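Local coordinates for protein homoserine O-acetyltransferase (Bacillus anthracis str. 'Ames Ancestor', PDB 3I1I) that probably transfers an acetyl group from acetyl-CoA to the hydroxyl of homoserine, at residues Ile45-Tyr50 with Val88-Asn93; His149-Pro154 with His170-Met175. All blocks are in the same frame, centred on the assembly; numbering follows the deposited sequence.

Interaction 1: residues Ile45-Tyr50 with Val88-Asn93; sequences ILICHY and VICTDN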
# COMPACT_ATOMS: atom_id res chain seq x y z
N ILE A 45 -14.35 24.08 -26.06
CA ILE A 45 -13.37 23.69 -25.05
C ILE A 45 -13.72 22.29 -24.57
O ILE A 45 -14.83 22.06 -24.11
CB ILE A 45 -13.37 24.65 -23.86
CG1 ILE A 45 -13.03 26.07 -24.34
CG2 ILE A 45 -12.40 24.18 -22.82
CD1 ILE A 45 -12.91 27.19 -23.23
N LEU A 46 -12.79 21.36 -24.69
CA LEU A 46 -13.00 20.01 -24.20
C LEU A 46 -12.32 19.90 -22.84
O LEU A 46 -11.17 20.26 -22.73
CB LEU A 46 -12.40 18.99 -25.18
CG LEU A 46 -12.46 17.52 -24.76
CD1 LEU A 46 -13.90 17.03 -24.51
CD2 LEU A 46 -11.71 16.65 -25.76
N ILE A 47 -13.07 19.45 -21.83
CA ILE A 47 -12.60 19.22 -20.46
C ILE A 47 -12.51 17.71 -20.26
O ILE A 47 -13.42 16.96 -20.61
CB ILE A 47 -13.64 19.71 -19.40
CG1 ILE A 47 -13.98 21.19 -19.57
CG2 ILE A 47 -13.14 19.49 -17.96
CD1 ILE A 47 -12.85 22.12 -19.41
N CYS A 48 -11.42 17.24 -19.67
CA CYS A 48 -11.22 15.83 -19.42
C CYS A 48 -11.19 15.59 -17.93
O CYS A 48 -10.57 16.36 -17.19
CB CYS A 48 -9.90 15.42 -20.00
SG CYS A 48 -9.75 15.83 -21.74
N HIS A 49 -11.83 14.51 -17.48
CA HIS A 49 -11.98 14.25 -16.06
C HIS A 49 -10.86 13.42 -15.41
O HIS A 49 -10.12 12.72 -16.09
CB HIS A 49 -13.39 13.74 -15.75
CG HIS A 49 -13.59 12.27 -15.94
ND1 HIS A 49 -13.02 11.32 -15.12
CD2 HIS A 49 -14.42 11.59 -16.76
CE1 HIS A 49 -13.44 10.12 -15.47
NE2 HIS A 49 -14.31 10.25 -16.46
N TYR A 50 -10.74 13.55 -14.09
CA TYR A 50 -9.66 12.89 -13.35
C TYR A 50 -10.11 11.50 -12.85
O TYR A 50 -11.27 11.13 -13.01
CB TYR A 50 -9.13 13.76 -12.18
CG TYR A 50 -10.14 14.17 -11.15
CD1 TYR A 50 -10.38 13.38 -10.03
CD2 TYR A 50 -10.90 15.33 -11.31
CE1 TYR A 50 -11.34 13.73 -9.06
CE2 TYR A 50 -11.86 15.71 -10.36
CZ TYR A 50 -12.05 14.90 -9.23
OH TYR A 50 -12.97 15.25 -8.30
N VAL A 88 -18.68 24.11 -24.03
CA VAL A 88 -17.80 23.25 -23.24
C VAL A 88 -18.29 21.82 -23.25
O VAL A 88 -19.47 21.59 -23.03
CB VAL A 88 -17.71 23.76 -21.79
CG1 VAL A 88 -16.84 22.82 -20.91
CG2 VAL A 88 -17.21 25.21 -21.76
N ILE A 89 -17.39 20.85 -23.52
CA ILE A 89 -17.75 19.43 -23.54
C ILE A 89 -16.91 18.66 -22.52
O ILE A 89 -15.75 18.96 -22.29
CB ILE A 89 -17.44 18.77 -24.92
CG1 ILE A 89 -18.02 19.61 -26.06
CG2 ILE A 89 -17.95 17.28 -24.96
CD1 ILE A 89 -17.54 19.17 -27.48
N CYS A 90 -17.51 17.64 -21.93
CA CYS A 90 -16.79 16.74 -21.05
C CYS A 90 -17.39 15.37 -21.19
O CYS A 90 -18.59 15.24 -21.27
CB CYS A 90 -16.96 17.23 -19.62
SG CYS A 90 -15.91 16.32 -18.45
N THR A 91 -16.54 14.35 -21.16
CA THR A 91 -16.93 12.98 -21.45
C THR A 91 -16.54 12.03 -20.31
O THR A 91 -15.61 12.31 -19.56
CB THR A 91 -16.23 12.50 -22.76
OG1 THR A 91 -14.82 12.44 -22.54
CG2 THR A 91 -16.52 13.45 -23.95
N ASP A 92 -17.22 10.89 -20.20
CA ASP A 92 -16.81 9.85 -19.27
C ASP A 92 -15.64 9.02 -19.85
O ASP A 92 -15.70 8.57 -20.97
CB ASP A 92 -17.95 8.85 -19.01
CG ASP A 92 -19.17 9.45 -18.34
OD1 ASP A 92 -19.05 10.32 -17.45
OD2 ASP A 92 -20.28 8.98 -18.70
N ASN A 93 -14.61 8.77 -19.04
CA ASN A 93 -13.48 7.96 -19.45
C ASN A 93 -13.84 6.48 -19.51
O ASN A 93 -14.72 6.00 -18.77
CB ASN A 93 -12.33 8.18 -18.47
CG ASN A 93 -11.83 9.58 -18.48
OD1 ASN A 93 -12.06 10.33 -19.43
ND2 ASN A 93 -11.11 9.95 -17.43
O HOH W 1 -12.92 12.93 -19.61
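Ile47 and Ile89 are joined by a nearly straight backbone bond, Ile47 N to Ile89 O at 2.8 Å, and Ile89 N returns to Ile45 O at 2.9 Å, the alternating pattern of parallel strands. Beta-branched residues suit these extended, buried positions. On one face Ile47 CG1 lies 3.6 Å from Val88 CG1; on the other, Leu46 turns CG anti to its backbone N (chi1 176°), which brings CD1 over the backbone and CB of Ile89.

Beyond Ile47 the strands splay, and side chains and a water take over the bonding. His49 N donates to the water, which in turn donates to Thr91 O and Asn93 OD1, so three polar groups are satisfied in the gap. The imidazole is gripped at both nitrogens: ND1 donates to Tyr50 O at 2.7 Å, in the ring plane, while NE2 accepts from Asn93 N at 3.0 Å, with the donor tilted 32° from that plane. This pattern puts the proton on ND1 and fixes the ring's rotation. The Asn93 amide stacks over one face of the ring, planes 18° apart, and its ND2 reaches His49 O at 3.2 Å from above the carbonyl plane. Asparagine suits this place because its amide can give a proton and accept one while lying flat on the ring. Thr91 OG1 is held by Gln136; Asp92 OD1 accepts from Ser55 N, while OD2 accepts from Ile105 N and forms a salt bridge with Lys9. Such parallel pairing, with loops leaving the C-terminal strand ends, is typical of the central sheet of the alpha/beta hydrolase fold.

Interaction 2: residues His149-Pro154 with His170-Met175; sequences HAVMGP and HMVERM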
# COMPACT_ATOMS: atom_id res chain seq x y z
N HIS A 149 -10.82 25.15 -29.34
CA HIS A 149 -10.23 26.40 -28.82
C HIS A 149 -9.27 26.04 -27.69
O HIS A 149 -8.23 26.67 -27.54
CB HIS A 149 -11.35 27.32 -28.29
CG HIS A 149 -10.89 28.68 -27.88
ND1 HIS A 149 -10.65 29.70 -28.79
CD2 HIS A 149 -10.62 29.20 -26.66
CE1 HIS A 149 -10.24 30.78 -28.14
NE2 HIS A 149 -10.22 30.50 -26.85
N ALA A 150 -9.61 25.02 -26.91
CA ALA A 150 -8.74 24.49 -25.83
C ALA A 150 -9.16 23.09 -25.45
O ALA A 150 -10.34 22.73 -25.58
CB ALA A 150 -8.76 25.40 -24.54
N VAL A 151 -8.17 22.33 -24.99
CA VAL A 151 -8.40 21.08 -24.32
C VAL A 151 -7.68 21.15 -22.95
O VAL A 151 -6.60 21.68 -22.83
CB VAL A 151 -7.90 19.87 -25.13
CG1 VAL A 151 -6.37 19.90 -25.25
CG2 VAL A 151 -8.38 18.57 -24.50
N MSE A 152 -8.31 20.63 -21.92
CA MSE A 152 -7.81 20.82 -20.57
C MSE A 152 -8.39 19.83 -19.59
O MSE A 152 -9.40 19.22 -19.85
CB MSE A 152 -8.09 22.22 -20.10
CG MSE A 152 -9.52 22.59 -20.15
SE MSE A 152 -9.71 24.56 -19.85
CE MSE A 152 -8.77 24.76 -18.00
N GLY A 153 -7.69 19.71 -18.48
CA GLY A 153 -8.07 18.83 -17.41
C GLY A 153 -7.03 18.77 -16.29
O GLY A 153 -5.84 19.13 -16.48
N PRO A 154 -7.48 18.32 -15.10
CA PRO A 154 -6.55 18.11 -13.99
C PRO A 154 -6.16 16.67 -13.93
O PRO A 154 -6.99 15.82 -14.17
CB PRO A 154 -7.38 18.49 -12.77
CG PRO A 154 -8.79 17.97 -13.13
CD PRO A 154 -8.88 18.23 -14.66
N HIS A 170 -3.20 19.37 -35.45
CA HIS A 170 -3.88 20.36 -36.28
C HIS A 170 -5.21 20.79 -35.66
O HIS A 170 -5.86 21.68 -36.19
CB HIS A 170 -4.12 19.85 -37.72
CG HIS A 170 -2.91 19.23 -38.35
ND1 HIS A 170 -1.63 19.71 -38.15
CD2 HIS A 170 -2.79 18.15 -39.17
CE1 HIS A 170 -0.77 18.94 -38.79
NE2 HIS A 170 -1.45 18.00 -39.43
N MSE A 171 -5.62 20.18 -34.55
CA MSE A 171 -6.93 20.41 -33.99
C MSE A 171 -6.92 21.16 -32.69
O MSE A 171 -7.97 21.58 -32.27
CB MSE A 171 -7.64 19.08 -33.72
CG MSE A 171 -8.09 18.33 -34.97
SE MSE A 171 -9.01 16.70 -34.55
CE MSE A 171 -10.71 17.50 -33.96
N VAL A 172 -5.78 21.34 -32.04
CA VAL A 172 -5.75 21.91 -30.70
C VAL A 172 -5.07 23.28 -30.67
O VAL A 172 -3.88 23.40 -30.89
CB VAL A 172 -5.03 20.95 -29.73
CG1 VAL A 172 -4.97 21.53 -28.31
CG2 VAL A 172 -5.68 19.55 -29.73
N GLU A 173 -5.81 24.31 -30.35
CA GLU A 173 -5.24 25.65 -30.29
C GLU A 173 -4.46 25.89 -29.01
O GLU A 173 -3.43 26.60 -29.02
CB GLU A 173 -6.32 26.70 -30.44
CG GLU A 173 -6.99 26.60 -31.79
CD GLU A 173 -8.02 27.68 -32.04
OE1 GLU A 173 -8.11 28.67 -31.29
OE2 GLU A 173 -8.74 27.53 -33.04
N ARG A 174 -4.98 25.32 -27.93
CA ARG A 174 -4.49 25.58 -26.59
C ARG A 174 -4.65 24.35 -25.76
O ARG A 174 -5.67 23.69 -25.82
CB ARG A 174 -5.31 26.68 -25.96
CG ARG A 174 -5.23 27.99 -26.66
CD ARG A 174 -6.16 29.04 -26.02
NE ARG A 174 -6.26 30.21 -26.87
CZ ARG A 174 -6.92 30.26 -28.03
NH1 ARG A 174 -7.59 29.20 -28.50
NH2 ARG A 174 -6.92 31.38 -28.73
N MSE A 175 -3.64 24.05 -24.96
CA MSE A 175 -3.76 22.95 -24.00
C MSE A 175 -3.42 23.44 -22.60
O MSE A 175 -2.44 24.11 -22.41
CB MSE A 175 -2.86 21.81 -24.41
CG MSE A 175 -3.08 20.55 -23.59
SE MSE A 175 -1.84 20.48 -22.08
CE MSE A 175 -0.25 20.05 -23.12
O HOH W 2 -11.03 29.35 -31.65
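His149 lays its imidazole flat against the guanidinium of Arg174, centres 3.6 Å apart and planes at 24°, with NH1 over the middle of the ring. The ring swings there because CG stands anti to the backbone N (chi1 -174°), which carries its end back toward Arg174 although CB starts off away from it. Arg174 NH1 also donates to His149 O at 2.8 Å, the oxygen lying in the guanidinium plane, so one residue is met both on its ring and on its carbonyl. An extended chain from CG to NE gives arginine the length for this. At the ring's edge, in its plane, a water lies 2.9 Å from His149 ND1 and also lies within hydrogen-bonding distance of Glu173 OE1; NE2 bonds to Leu369 O.

Ala150 follows, small enough for its CB to sit 3.9 Å from Arg174 CB. Val151 then forms the parallel pairing proper, its N bonding to Arg174 O at 3.0 Å. Its CG1 branch, between the backbone N and the carbonyl carbon (chi1 66°), packs 3.7 Å from Val172 CG1 and equally near CG of Met175, which is present as selenomethionine. Trp164 of helix 156-167 covers both valines.

The guanidinium is thus held from several directions: His149 O, the salt bridge from NH1 to Glu173 OE1 at 2.9 Å, and Arg371 O at NH2. Its positive charge is partly balanced by Glu173, and lying against the imidazole it would probably disfavour protonation of His149, although the nearby carboxylate should offset some of that effect.

Overall arrangement
After strands 10-18 and 24-34 have formed one side of the sheet, the chain runs through strand 44-48 and returns at strand 87-91, where interaction 1 closes a loop whose 37 intervening residues contain no helix. Interaction 2 comes later and in series, closing the shorter, right-handed beta-alpha-beta crossover of strand 150-154, helix 156-167 and strand 174-178. The two loops neither nest nor cross. They meet inside the sheet, where 44-48 neighbours 150-154: Leu46 and Cys48 pair by backbone with Ala150 and Met152, giving the order 87-91, 44-48, 150-154, 174-178. Strand 150-154 leads into a probable nucleophile elbow at Ser155, consistent with a Ser155-His351-Asp318 triad.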